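Local coordinates for protein D-threo-3-hydroxyaspartate dehydratase (Delftia, PDB 3WQC) that catalyses the pyridoxal phosphate-dependent deamination of D-threo-3-hydroxyaspartate to oxaloacetate and ammonium, and also acts on L-threo- and L-erythro-3-hydroxyaspartate and D-serine, at residues Thr54-Pro59 with Trp384-Gly389; Asp114-Val119 with Glu140-Ile145; Val254-Gly259 with Gln302-Gly307; Val270-Ile275 with Leu355-Asn360. All blocks are in the same frame, centred on the assembly; numbering follows the deposited sequence.

Overall arrangement
Contact 2 is a parallel strand pair in the TIM-barrel domain, and contact 4 is an antiparallel pair in the strand-rich domain. Both are buried, and their centres lie about 39 Å apart on opposite sides of the chain's centre. Contacts 1 and 3 are partly buried. Contact 1 ties the start of helix 58-66 to the end of the chain, and contact 3 ties helix 253-258 to a loop. Their chemistry is more polar, with arginine, lysine, amide groups and bridging waters. Contacts 1 and 4 reach the same mixed sheet, and both touch the second subunit. Contacts 3 and 4 meet directly: G307 O is 2.8 Å from N360 ND2, a probable hydrogen bond. Contact 1 closes the longest loop and encloses the other three.

Contact 1. Residues Thr54-Pro59 with Trp384-Gly389; sequences TSKSVP and WERLHG
P59 lies over one face of the W384 indole. Its CB sits 3.5 Å from the centroid of the six-membered ring, 9° off the ring normal, a CH-pi contact. CG reaches over the ring fusion, 3.4 Å from W384 CD2. The indole NE1 is held by Q382. With an alanine at W384, P59 is likely to lose the flat surface under its ring, leaving a gap at the start of helix 58-66. S57 OG donates to E385 O at 2.9 Å. The hydroxyl is anti to the backbone N (chi1 -176°), which turns it to that carbonyl. L387 N donates to K56 O at 3.1 Å. The guanidinium of R386 has the extended K56 chain over one face, with K56 CD 3.6 Å from R386 NH1. Its NH2 bonds weakly to T54 O and also to Y372. K56 NZ and R386 NH1 carry like charges 4.5 Å apart; a shared water accepts from both and donates to L387 O, which probably eases the repulsion. T54, near the bound pyridoxal phosphate, follows K53, the lysine inferred to carry it, so the contact packs the C-terminal tail beside the cofactor site of this alanine racemase-like barrel.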
loop_
_atom_site.group_PDB
_atom_site.type_symbol
_atom_site.label_atom_id
_atom_site.label_comp_id
_atom_site.label_asym_id
_atom_site.label_seq_id
_atom_site.Cartn_x
_atom_site.Cartn_y
_atom_site.Cartn_z
ATOM N N THR B 54 8.427 -5.221 9.170
ATOM C CA THR B 54 6.989 -5.202 9.501
ATOM C C THR B 54 6.671 -3.782 10.067
ATOM O O THR B 54 5.543 -3.289 9.720
ATOM C CB THR B 54 6.732 -6.234 10.615
ATOM O OG1 THR B 54 6.896 -7.528 9.975
ATOM C CG2 THR B 54 5.315 -6.141 11.172
ATOM N N SER B 55 7.525 -3.158 10.911
ATOM C CA SER B 55 7.122 -1.880 11.534
ATOM C C SER B 55 7.924 -0.734 11.019
ATOM O O SER B 55 7.442 0.411 10.993
ATOM C CB SER B 55 7.370 -1.955 13.090
ATOM O OG SER B 55 8.778 -1.867 13.406
ATOM N N LYS B 56 9.199 -0.976 10.633
ATOM C CA LYS B 56 10.150 0.099 10.274
ATOM C C LYS B 56 10.038 1.307 11.261
ATOM O O LYS B 56 10.213 2.472 10.860
ATOM C CB LYS B 56 9.975 0.616 8.805
ATOM C CG LYS B 56 10.032 -0.557 7.830
ATOM C CD LYS B 56 10.094 0.011 6.390
ATOM C CE LYS B 56 9.983 -1.148 5.424
ATOM N NZ LYS B 56 10.076 -0.593 4.040
ATOM N N SER B 57 9.966 0.967 12.578
ATOM C CA SER B 57 9.754 2.005 13.556
ATOM C C SER B 57 10.792 1.849 14.676
ATOM O O SER B 57 10.866 0.798 15.273
ATOM C CB SER B 57 8.317 1.912 14.071
ATOM O OG SER B 57 8.082 3.027 14.995
ATOM N N VAL B 58 11.539 2.917 14.941
ATOM C CA VAL B 58 12.621 2.901 15.956
ATOM C C VAL B 58 12.110 2.440 17.330
ATOM O O VAL B 58 12.693 1.516 17.937
ATOM C CB VAL B 58 13.374 4.227 15.982
ATOM C CG1 VAL B 58 14.284 4.362 17.188
ATOM C CG2 VAL B 58 14.172 4.361 14.680
ATOM N N PRO B 59 10.996 3.011 17.828
ATOM C CA PRO B 59 10.560 2.585 19.181
ATOM C C PRO B 59 10.073 1.148 19.239
ATOM O O PRO B 59 10.158 0.500 20.281
ATOM C CB PRO B 59 9.386 3.549 19.560
ATOM C CG PRO B 59 9.009 4.248 18.278
ATOM C CD PRO B 59 10.244 4.220 17.367
ATOM N N TRP B 384 4.358 7.286 16.782
ATOM C CA TRP B 384 5.610 6.566 16.525
ATOM C C TRP B 384 5.830 6.524 15.046
ATOM O O TRP B 384 5.149 5.773 14.318
ATOM C CB TRP B 384 5.532 5.159 17.062
ATOM C CG TRP B 384 5.660 5.068 18.567
ATOM C CD1 TRP B 384 5.686 6.119 19.512
ATOM C CD2 TRP B 384 5.845 3.835 19.320
ATOM N NE1 TRP B 384 5.888 5.638 20.789
ATOM C CE2 TRP B 384 5.981 4.233 20.739
ATOM C CE3 TRP B 384 5.932 2.450 18.957
ATOM C CZ2 TRP B 384 6.232 3.296 21.745
ATOM C CZ3 TRP B 384 6.140 1.499 19.996
ATOM C CH2 TRP B 384 6.271 1.942 21.374
ATOM N N GLU B 385 6.748 7.365 14.543
ATOM C CA GLU B 385 6.994 7.447 13.091
ATOM C C GLU B 385 7.519 6.108 12.554
ATOM O O GLU B 385 8.176 5.338 13.293
ATOM C CB GLU B 385 8.019 8.548 12.831
ATOM C CG GLU B 385 7.407 9.951 13.072
ATOM C CD GLU B 385 8.347 11.037 12.624
ATOM O OE1 GLU B 385 9.418 10.729 12.031
ATOM O OE2 GLU B 385 8.009 12.224 12.871
ATOM N N ARG B 386 7.274 5.878 11.284
ATOM C CA ARG B 386 7.901 4.726 10.619
ATOM C C ARG B 386 8.359 5.166 9.257
ATOM O O ARG B 386 7.945 6.224 8.724
ATOM C CB ARG B 386 6.948 3.520 10.544
ATOM C CG ARG B 386 5.676 3.814 9.778
ATOM C CD ARG B 386 5.063 2.460 9.307
ATOM N NE ARG B 386 5.852 1.982 8.169
ATOM C CZ ARG B 386 5.890 0.685 7.787
ATOM N NH1 ARG B 386 6.499 0.325 6.641
ATOM N NH2 ARG B 386 5.383 -0.303 8.568
ATOM N N LEU B 387 9.195 4.340 8.608
ATOM C CA LEU B 387 9.831 4.731 7.325
ATOM C C LEU B 387 8.927 4.344 6.134
ATOM O O LEU B 387 8.291 3.271 6.129
ATOM C CB LEU B 387 11.102 3.887 7.232
ATOM C CG LEU B 387 12.059 4.272 6.144
ATOM C CD1 LEU B 387 12.489 5.708 6.491
ATOM C CD2 LEU B 387 13.268 3.317 6.431
ATOM N N HIS B 388 8.931 5.236 5.146
ATOM C CA HIS B 388 8.255 5.003 3.857
ATOM C C HIS B 388 9.271 5.161 2.743
ATOM O O HIS B 388 10.060 6.095 2.731
ATOM C CB HIS B 388 7.148 6.114 3.726
ATOM C CG HIS B 388 6.293 5.951 2.535
ATOM N ND1 HIS B 388 6.032 7.008 1.684
ATOM C CD2 HIS B 388 5.557 4.861 2.091
ATOM C CE1 HIS B 388 5.098 6.570 0.738
ATOM N NE2 HIS B 388 4.809 5.246 1.003
ATOM N N GLY B 389 9.205 4.236 1.768
ATOM C CA GLY B 389 10.028 4.373 0.571
ATOM C C GLY B 389 11.419 3.749 0.678
ATOM O O GLY B 389 11.573 2.790 1.469
HETATM O O HOH W 1 12.314 1.180 3.611
HETATM O O HOH W 2 7.724 1.056 4.045
HETATM O O HOH W 3 10.900 5.493 13.822
#

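Contact 2. Residues Asp114-Val119 with Glu140-Ile145; sequences DLKLIV and EVWIEI
K116 and E140 lie side by side and point the same way, with K116 CG 3.4 Å from E140 CD. The charged ends do not meet. K116 bends at chi2 and chi3 (68° and 76°), which carries NZ back to D114 O and to a salt bridge with D90; its bond to D114 OD2 is weak. E140 OE1 instead accepts from W142 NE1 at 2.8 Å. This bond is nearly straight (177°) and lies in the indole plane, so it fixes the ring's turn, with K116 CB over the rim of one face. This is the solvent side: E140 is partly exposed, and a water donates to both L115 O and E140 O. L117 N also donates to E140 O, at 3.0 Å. The rest is buried. W142 N donates to L117 O, V119 N to W142 O and E144 N to V119 O. V119 CG2 packs on V141 CG1 at 3.8 Å. On the other face I118 CD1 touches E144 OE2. The strands belong to a beta-alpha-beta unit of the TIM-type barrel. The chemistry implies two unlike faces: apolar side chains meet helix 159-171, while the E144 side chain comes to about 5 Å from the bound pyridoxal phosphate.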
loop_
_atom_site.group_PDB
_atom_site.type_symbol
_atom_site.label_atom_id
_atom_site.label_comp_id
_atom_site.label_asym_id
_atom_site.label_seq_id
_atom_site.Cartn_x
_atom_site.Cartn_y
_atom_site.Cartn_z
ATOM N N ASP B 114 27.874 -2.435 11.198
ATOM C CA ASP B 114 28.343 -3.809 10.918
ATOM C C ASP B 114 27.294 -4.435 10.049
ATOM O O ASP B 114 26.483 -5.303 10.467
ATOM C CB ASP B 114 28.477 -4.587 12.184
ATOM C CG ASP B 114 29.240 -5.884 11.922
ATOM O OD1 ASP B 114 30.160 -5.833 11.054
ATOM O OD2 ASP B 114 29.081 -6.881 12.653
ATOM N N LEU B 115 27.256 -3.950 8.826
ATOM C CA LEU B 115 26.193 -4.291 7.873
ATOM C C LEU B 115 26.607 -5.573 7.122
ATOM O O LEU B 115 27.705 -5.612 6.531
ATOM C CB LEU B 115 26.086 -3.112 6.850
ATOM C CG LEU B 115 25.093 -3.402 5.707
ATOM C CD1 LEU B 115 23.630 -3.520 6.248
ATOM C CD2 LEU B 115 25.267 -2.264 4.701
ATOM N N LYS B 116 25.729 -6.549 7.109
ATOM C CA LYS B 116 25.950 -7.837 6.394
ATOM C C LYS B 116 25.085 -7.857 5.159
ATOM O O LYS B 116 23.910 -7.398 5.182
ATOM C CB LYS B 116 25.541 -9.030 7.286
ATOM C CG LYS B 116 26.547 -9.378 8.364
ATOM C CD LYS B 116 26.785 -8.517 9.417
ATOM C CE LYS B 116 25.623 -8.590 10.420
ATOM N NZ LYS B 116 26.400 -7.989 11.617
ATOM N N LEU B 117 25.625 -8.364 4.059
ATOM C CA LEU B 117 24.916 -8.479 2.763
ATOM C C LEU B 117 24.694 -9.964 2.458
ATOM O O LEU B 117 25.388 -10.820 3.068
ATOM C CB LEU B 117 25.785 -7.854 1.624
ATOM C CG LEU B 117 26.260 -6.440 1.934
ATOM C CD1 LEU B 117 27.134 -5.925 0.777
ATOM C CD2 LEU B 117 24.993 -5.494 2.091
ATOM N N ILE B 118 23.819 -10.271 1.504
ATOM C CA ILE B 118 23.565 -11.663 1.145
ATOM C C ILE B 118 23.644 -11.786 -0.360
ATOM O O ILE B 118 23.317 -10.858 -1.125
ATOM C CB ILE B 118 22.208 -12.185 1.706
ATOM C CG1 ILE B 118 21.001 -11.648 0.939
ATOM C CG2 ILE B 118 22.119 -11.899 3.226
ATOM C CD1 ILE B 118 19.689 -12.333 1.387
ATOM N N VAL B 119 24.049 -12.978 -0.824
ATOM C CA VAL B 119 24.071 -13.296 -2.267
ATOM C C VAL B 119 23.597 -14.738 -2.450
ATOM O O VAL B 119 23.679 -15.567 -1.525
ATOM C CB VAL B 119 25.469 -13.124 -2.954
ATOM C CG1 VAL B 119 25.931 -11.676 -2.808
ATOM C CG2 VAL B 119 26.503 -14.090 -2.406
ATOM N N GLU B 140 31.184 -8.315 4.764
ATOM C CA GLU B 140 30.715 -9.587 5.302
ATOM C C GLU B 140 29.518 -9.991 4.452
ATOM O O GLU B 140 28.534 -9.188 4.296
ATOM C CB GLU B 140 30.303 -9.436 6.762
ATOM C CG GLU B 140 29.830 -10.800 7.283
ATOM C CD GLU B 140 29.631 -10.830 8.778
ATOM O OE1 GLU B 140 28.972 -11.837 9.236
ATOM O OE2 GLU B 140 30.172 -9.959 9.546
ATOM N N VAL B 141 29.513 -11.213 3.936
ATOM C CA VAL B 141 28.502 -11.674 3.013
ATOM C C VAL B 141 28.072 -13.056 3.476
ATOM O O VAL B 141 28.910 -13.910 3.821
ATOM C CB VAL B 141 29.022 -11.745 1.561
ATOM C CG1 VAL B 141 27.907 -12.139 0.589
ATOM C CG2 VAL B 141 29.659 -10.416 1.142
ATOM N N TRP B 142 26.739 -13.252 3.522
ATOM C CA TRP B 142 26.169 -14.573 3.806
ATOM C C TRP B 142 25.586 -15.114 2.547
ATOM O O TRP B 142 25.156 -14.356 1.652
ATOM C CB TRP B 142 25.077 -14.500 4.865
ATOM C CG TRP B 142 25.571 -13.979 6.198
ATOM C CD1 TRP B 142 26.810 -13.450 6.588
ATOM C CD2 TRP B 142 24.713 -13.871 7.374
ATOM N NE1 TRP B 142 26.761 -13.021 7.897
ATOM C CE2 TRP B 142 25.499 -13.251 8.422
ATOM C CE3 TRP B 142 23.357 -14.180 7.617
ATOM C CZ2 TRP B 142 24.945 -12.965 9.702
ATOM C CZ3 TRP B 142 22.793 -13.889 8.884
ATOM C CH2 TRP B 142 23.592 -13.289 9.908
ATOM N N ILE B 143 25.481 -16.450 2.453
ATOM C CA ILE B 143 24.933 -17.080 1.225
ATOM C C ILE B 143 23.490 -17.461 1.525
ATOM O O ILE B 143 23.204 -18.183 2.530
ATOM C CB ILE B 143 25.759 -18.297 0.779
ATOM C CG1 ILE B 143 27.236 -17.826 0.523
ATOM C CG2 ILE B 143 25.064 -18.944 -0.441
ATOM C CD1 ILE B 143 28.182 -19.016 0.247
ATOM N N GLU B 144 22.572 -17.002 0.701
ATOM C CA GLU B 144 21.153 -17.367 0.884
ATOM C C GLU B 144 20.838 -18.773 0.337
ATOM O O GLU B 144 21.285 -19.084 -0.790
ATOM C CB GLU B 144 20.238 -16.310 0.217
ATOM C CG GLU B 144 18.733 -16.550 0.557
ATOM C CD GLU B 144 17.811 -15.429 0.180
ATOM O OE1 GLU B 144 16.673 -15.472 0.730
ATOM O OE2 GLU B 144 18.191 -14.579 -0.667
ATOM N N ILE B 145 20.108 -19.586 1.113
ATOM C CA ILE B 145 19.838 -20.981 0.800
ATOM C C ILE B 145 18.328 -21.074 0.520
ATOM O O ILE B 145 17.499 -20.525 1.263
ATOM C CB ILE B 145 20.225 -21.872 1.987
ATOM C CG1 ILE B 145 21.697 -21.625 2.385
ATOM C CG2 ILE B 145 19.964 -23.357 1.606
ATOM C CD1 ILE B 145 22.716 -21.807 1.259
HETATM O O HOH W 4 29.029 -6.438 4.304
#

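Contact 3. Residues Val254-Gly259 with Gln302-Gly307; sequences VMRNIG and QKQDFG
The guanidinium of R256 stands nearly upright to the F306 ring, their planes 83° apart. F306 CZ lies over one guanidinium face, toward its rim, 3.7 Å from R256 NH1. The F306 ring has Q304 CG over one face, and R256 CZ and N257 OD1 at its edge. N257 OD1 also lies in the guanidinium plane and accepts from R256 NH1 at 2.8 Å, nearly in line with its C=O. The amide of N257 is turned only 22° from the ring. Its ND2 has two acceptors at 2.9 Å: Q302 OE1, which it meets from above the amide carbonyl plane, and Q304 O. A leucine in place of N257 would probably leave Q302 OE1 and Q304 O without this donor and R256 NH1 without its in-plane acceptor, setting the guanidinium freer to turn. Q302 extends beyond CG, which lets its NE2 reach V254 O at 3.1 Å. That carbonyl also takes the helical bond from I258 N. R256 NH1 bonds to Q304 OE1 at 3.0 Å, 31° out of the guanidinium plane. K303 reaches R256 O and N257 O through waters. G259, with positive phi, ends the helix in a Schellman motif. The contact therefore fastens the short helix 253-258 to the loop before strand 310-312, while I258 on the helix packs on helix 228-233.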
loop_
_atom_site.group_PDB
_atom_site.type_symbol
_atom_site.label_atom_id
_atom_site.label_comp_id
_atom_site.label_asym_id
_atom_site.label_seq_id
_atom_site.Cartn_x
_atom_site.Cartn_y
_atom_site.Cartn_z
ATOM N N VAL B 254 -3.843 -13.163 8.716
ATOM C CA VAL B 254 -3.163 -14.271 7.980
ATOM C C VAL B 254 -2.461 -15.178 9.028
ATOM O O VAL B 254 -2.598 -16.405 8.931
ATOM C CB VAL B 254 -2.158 -13.697 6.967
ATOM C CG1 VAL B 254 -1.127 -14.744 6.546
ATOM C CG2 VAL B 254 -2.969 -13.227 5.766
ATOM N N MET B 255 -1.792 -14.635 10.032
ATOM C CA MET B 255 -1.136 -15.445 11.088
ATOM C C MET B 255 -2.165 -16.185 11.914
ATOM O O MET B 255 -1.944 -17.362 12.298
ATOM C CB MET B 255 -0.249 -14.621 12.035
ATOM C CG MET B 255 1.016 -14.077 11.348
ATOM S SD MET B 255 2.241 -15.341 10.938
ATOM C CE MET B 255 2.479 -15.246 9.162
ATOM N N ARG B 256 -3.280 -15.534 12.231
ATOM C CA ARG B 256 -4.382 -16.186 12.975
ATOM C C ARG B 256 -4.847 -17.419 12.171
ATOM O O ARG B 256 -5.015 -18.542 12.742
ATOM C CB ARG B 256 -5.546 -15.197 13.139
ATOM C CG ARG B 256 -6.699 -15.804 13.930
ATOM C CD ARG B 256 -7.705 -16.454 12.958
ATOM N NE ARG B 256 -8.967 -16.785 13.619
ATOM C CZ ARG B 256 -9.993 -17.403 13.010
ATOM N NH1 ARG B 256 -9.931 -17.763 11.707
ATOM N NH2 ARG B 256 -11.109 -17.644 13.712
ATOM N N ASN B 257 -5.036 -17.295 10.842
ATOM C CA ASN B 257 -5.480 -18.391 10.036
ATOM C C ASN B 257 -4.424 -19.514 9.885
ATOM O O ASN B 257 -4.793 -20.713 9.766
ATOM C CB ASN B 257 -5.908 -17.947 8.680
ATOM C CG ASN B 257 -7.286 -17.310 8.689
ATOM O OD1 ASN B 257 -8.098 -17.606 9.596
ATOM N ND2 ASN B 257 -7.615 -16.555 7.625
ATOM N N ILE B 258 -3.136 -19.143 9.903
ATOM C CA ILE B 258 -2.071 -20.150 9.853
ATOM C C ILE B 258 -2.126 -20.952 11.157
ATOM O O ILE B 258 -1.776 -22.167 11.148
ATOM C CB ILE B 258 -0.667 -19.464 9.662
ATOM C CG1 ILE B 258 -0.600 -19.024 8.204
ATOM C CG2 ILE B 258 0.502 -20.487 9.928
ATOM C CD1 ILE B 258 0.513 -17.960 8.013
ATOM N N GLY B 259 -2.538 -20.307 12.253
ATOM C CA GLY B 259 -2.790 -20.984 13.534
ATOM C C GLY B 259 -1.773 -20.691 14.589
ATOM O O GLY B 259 -1.734 -21.407 15.591
ATOM N N GLN B 302 -7.442 -18.603 2.578
ATOM C CA GLN B 302 -7.239 -19.344 3.789
ATOM C C GLN B 302 -8.579 -19.894 4.304
ATOM O O GLN B 302 -9.596 -19.743 3.618
ATOM C CB GLN B 302 -6.606 -18.459 4.854
ATOM C CG GLN B 302 -5.181 -18.024 4.489
ATOM C CD GLN B 302 -4.609 -17.288 5.663
ATOM O OE1 GLN B 302 -5.156 -16.210 6.055
ATOM N NE2 GLN B 302 -3.468 -17.748 6.222
ATOM N N LYS B 303 -8.596 -20.509 5.492
ATOM C CA LYS B 303 -9.788 -21.187 5.968
ATOM C C LYS B 303 -10.917 -20.215 6.287
ATOM O O LYS B 303 -12.066 -20.610 6.330
ATOM C CB LYS B 303 -9.493 -22.075 7.216
ATOM C CG LYS B 303 -9.058 -21.311 8.518
ATOM C CD LYS B 303 -8.455 -22.204 9.627
ATOM C CE LYS B 303 -8.326 -21.450 10.942
ATOM N NZ LYS B 303 -7.838 -22.402 11.995
ATOM N N GLN B 304 -10.591 -18.968 6.562
ATOM C CA GLN B 304 -11.603 -17.969 6.852
ATOM C C GLN B 304 -11.219 -16.637 6.164
ATOM O O GLN B 304 -10.183 -16.018 6.469
ATOM C CB GLN B 304 -11.730 -17.768 8.359
ATOM C CG GLN B 304 -12.861 -16.737 8.595
ATOM C CD GLN B 304 -13.332 -16.761 10.050
ATOM O OE1 GLN B 304 -12.790 -17.487 10.886
ATOM N NE2 GLN B 304 -14.315 -15.978 10.351
ATOM N N ASP B 305 -12.070 -16.220 5.240
ATOM C CA ASP B 305 -11.803 -14.972 4.478
ATOM C C ASP B 305 -12.318 -13.794 5.282
ATOM O O ASP B 305 -13.543 -13.759 5.616
ATOM C CB ASP B 305 -12.528 -15.106 3.132
ATOM C CG ASP B 305 -12.321 -13.918 2.217
ATOM O OD1 ASP B 305 -11.628 -12.965 2.589
ATOM O OD2 ASP B 305 -12.799 -14.001 1.087
ATOM N N PHE B 306 -11.449 -12.854 5.630
ATOM C CA PHE B 306 -11.858 -11.676 6.425
ATOM C C PHE B 306 -12.033 -10.418 5.523
ATOM O O PHE B 306 -12.061 -9.313 6.087
ATOM C CB PHE B 306 -10.837 -11.431 7.527
ATOM C CG PHE B 306 -10.900 -12.463 8.625
ATOM C CD1 PHE B 306 -11.849 -12.321 9.675
ATOM C CD2 PHE B 306 -9.998 -13.523 8.666
ATOM C CE1 PHE B 306 -11.839 -13.238 10.752
ATOM C CE2 PHE B 306 -10.011 -14.445 9.712
ATOM C CZ PHE B 306 -10.938 -14.316 10.750
ATOM N N GLY B 307 -12.107 -10.552 4.209
ATOM C CA GLY B 307 -12.272 -9.375 3.306
ATOM C C GLY B 307 -11.101 -8.453 3.549
ATOM O O GLY B 307 -9.961 -8.943 3.658
HETATM O O HOH W 5 -6.787 -20.122 13.868
HETATM O O HOH W 6 -6.160 -21.186 6.754
HETATM O O HOH W 7 -5.111 -22.977 11.271
#

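Contact 4. Residues Val270-Ile275 with Leu355-Asn360; sequences VLATVI and LRILPN
L271 reaches across to R356, its CD1 3.8 Å from R356 CG and 3.6 Å from L355 O. CG of L271 is anti to the backbone N (chi1 -173°), and chi2 of 67° then swings CD1 over the neighbouring strand. R356 begins anti to its carbonyl carbon and bends at chi3 (71°). Its aliphatic part stays beside L271, while NH2 goes to L314 O and NE to S269 OG. These bonds hold NE and NH2 away from the apolar contact. On the other face V270, A272, L355 and I357 are gathered. L355 CD1 meets V274 CG2 at 4.0 Å. I357 puts CG1 3.7 Å from V270 O, and A272 CB lies 4.4 Å from the same CG1. V270 and I357 both pack on M293 of helix 290-293. The backbones form two antiparallel hydrogen-bonded pairs, V270 with I357 and A272 with L355. V270 N donates to I357 O at 2.8 Å, and L355 N to A272 O at 2.9 Å. Between them L271 and R356 form a non-hydrogen-bonded pair. The chemistry implies an antiparallel strand pair held by backbone bonds and apolar packing, with R356 as the charged group whose polar end is bound beyond the two segments.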
loop_
_atom_site.group_PDB
_atom_site.type_symbol
_atom_site.label_atom_id
_atom_site.label_comp_id
_atom_site.label_asym_id
_atom_site.label_seq_id
_atom_site.Cartn_x
_atom_site.Cartn_y
_atom_site.Cartn_z
ATOM N N VAL B 270 -6.713 -0.725 12.630
ATOM C CA VAL B 270 -6.874 0.587 11.962
ATOM C C VAL B 270 -8.167 1.173 12.562
ATOM O O VAL B 270 -9.270 0.618 12.391
ATOM C CB VAL B 270 -6.984 0.460 10.451
ATOM C CG1 VAL B 270 -7.376 1.776 9.792
ATOM C CG2 VAL B 270 -5.642 -0.087 9.900
ATOM N N LEU B 271 -8.036 2.323 13.156
ATOM C CA LEU B 271 -9.170 3.095 13.715
ATOM C C LEU B 271 -9.898 3.746 12.549
ATOM O O LEU B 271 -9.249 4.354 11.717
ATOM C CB LEU B 271 -8.567 4.170 14.640
ATOM C CG LEU B 271 -9.610 4.990 15.481
ATOM C CD1 LEU B 271 -10.296 4.089 16.521
ATOM C CD2 LEU B 271 -8.849 6.159 16.119
ATOM N N ALA B 272 -11.251 3.607 12.473
ATOM C CA ALA B 272 -12.009 4.084 11.344
ATOM C C ALA B 272 -13.270 4.710 11.865
ATOM O O ALA B 272 -13.729 4.314 12.934
ATOM C CB ALA B 272 -12.355 2.907 10.394
ATOM N N THR B 273 -13.842 5.603 11.100
ATOM C CA THR B 273 -15.149 6.181 11.415
ATOM C C THR B 273 -16.201 5.758 10.415
ATOM O O THR B 273 -15.927 5.735 9.166
ATOM C CB THR B 273 -15.041 7.756 11.363
ATOM O OG1 THR B 273 -14.126 8.173 12.376
ATOM C CG2 THR B 273 -16.362 8.444 11.690
ATOM N N VAL B 274 -17.467 5.532 10.903
ATOM C CA VAL B 274 -18.549 5.299 9.988
ATOM C C VAL B 274 -19.006 6.654 9.361
ATOM O O VAL B 274 -19.298 7.626 10.104
ATOM C CB VAL B 274 -19.739 4.689 10.769
ATOM C CG1 VAL B 274 -20.941 4.576 9.796
ATOM C CG2 VAL B 274 -19.362 3.266 11.235
ATOM N N ILE B 275 -18.979 6.755 8.022
ATOM C CA ILE B 275 -19.304 7.978 7.343
ATOM C C ILE B 275 -20.581 7.874 6.478
ATOM O O ILE B 275 -21.030 8.870 5.890
ATOM C CB ILE B 275 -18.116 8.456 6.445
ATOM C CG1 ILE B 275 -17.765 7.377 5.402
ATOM C CG2 ILE B 275 -16.900 8.777 7.319
ATOM C CD1 ILE B 275 -16.727 7.853 4.338
ATOM N N LEU B 355 -14.623 2.500 14.974
ATOM C CA LEU B 355 -14.431 1.024 14.975
ATOM C C LEU B 355 -12.929 0.784 14.817
ATOM O O LEU B 355 -12.179 1.706 14.500
ATOM C CB LEU B 355 -15.123 0.425 13.767
ATOM C CG LEU B 355 -16.618 0.550 13.740
ATOM C CD1 LEU B 355 -17.152 0.111 12.399
ATOM C CD2 LEU B 355 -17.240 -0.216 14.929
ATOM N N ARG B 356 -12.464 -0.431 15.046
ATOM C CA ARG B 356 -11.060 -0.761 14.803
ATOM C C ARG B 356 -11.058 -1.972 13.858
ATOM O O ARG B 356 -11.783 -2.922 14.075
ATOM C CB ARG B 356 -10.346 -1.046 16.156
ATOM C CG ARG B 356 -10.148 0.299 16.864
ATOM C CD ARG B 356 -9.810 0.096 18.323
ATOM N NE ARG B 356 -8.472 -0.453 18.565
ATOM C CZ ARG B 356 -8.004 -0.654 19.802
ATOM N NH1 ARG B 356 -6.772 -1.147 19.946
ATOM N NH2 ARG B 356 -8.777 -0.418 20.889
ATOM N N ILE B 357 -10.201 -1.961 12.868
ATOM C CA ILE B 357 -10.224 -3.050 11.880
ATOM C C ILE B 357 -8.925 -3.838 11.966
ATOM O O ILE B 357 -7.812 -3.244 11.928
ATOM C CB ILE B 357 -10.364 -2.514 10.430
ATOM C CG1 ILE B 357 -11.457 -1.390 10.265
ATOM C CG2 ILE B 357 -10.427 -3.619 9.407
ATOM C CD1 ILE B 357 -12.829 -1.934 10.637
ATOM N N LEU B 358 -9.014 -5.150 12.203
ATOM C CA LEU B 358 -7.781 -5.946 12.213
ATOM C C LEU B 358 -7.373 -6.238 10.770
ATOM O O LEU B 358 -8.209 -6.640 9.952
ATOM C CB LEU B 358 -7.981 -7.325 12.942
ATOM C CG LEU B 358 -8.468 -7.203 14.415
ATOM C CD1 LEU B 358 -8.698 -8.642 14.965
ATOM C CD2 LEU B 358 -7.457 -6.369 15.199
ATOM N N PRO B 359 -6.056 -6.133 10.478
ATOM C CA PRO B 359 -5.595 -6.246 9.103
ATOM C C PRO B 359 -5.371 -7.701 8.637
ATOM O O PRO B 359 -5.045 -8.584 9.483
ATOM C CB PRO B 359 -4.210 -5.583 9.168
ATOM C CG PRO B 359 -3.741 -5.856 10.581
ATOM C CD PRO B 359 -5.010 -5.728 11.426
ATOM N N ASN B 360 -5.459 -7.936 7.321
ATOM C CA ASN B 360 -4.983 -9.202 6.749
ATOM C C ASN B 360 -3.462 -9.351 7.028
ATOM O O ASN B 360 -3.077 -10.453 7.506
ATOM C CB ASN B 360 -5.130 -9.239 5.215
ATOM C CG ASN B 360 -6.596 -9.513 4.776
ATOM O OD1 ASN B 360 -6.845 -10.584 4.211
ATOM N ND2 ASN B 360 -7.560 -8.629 5.038
#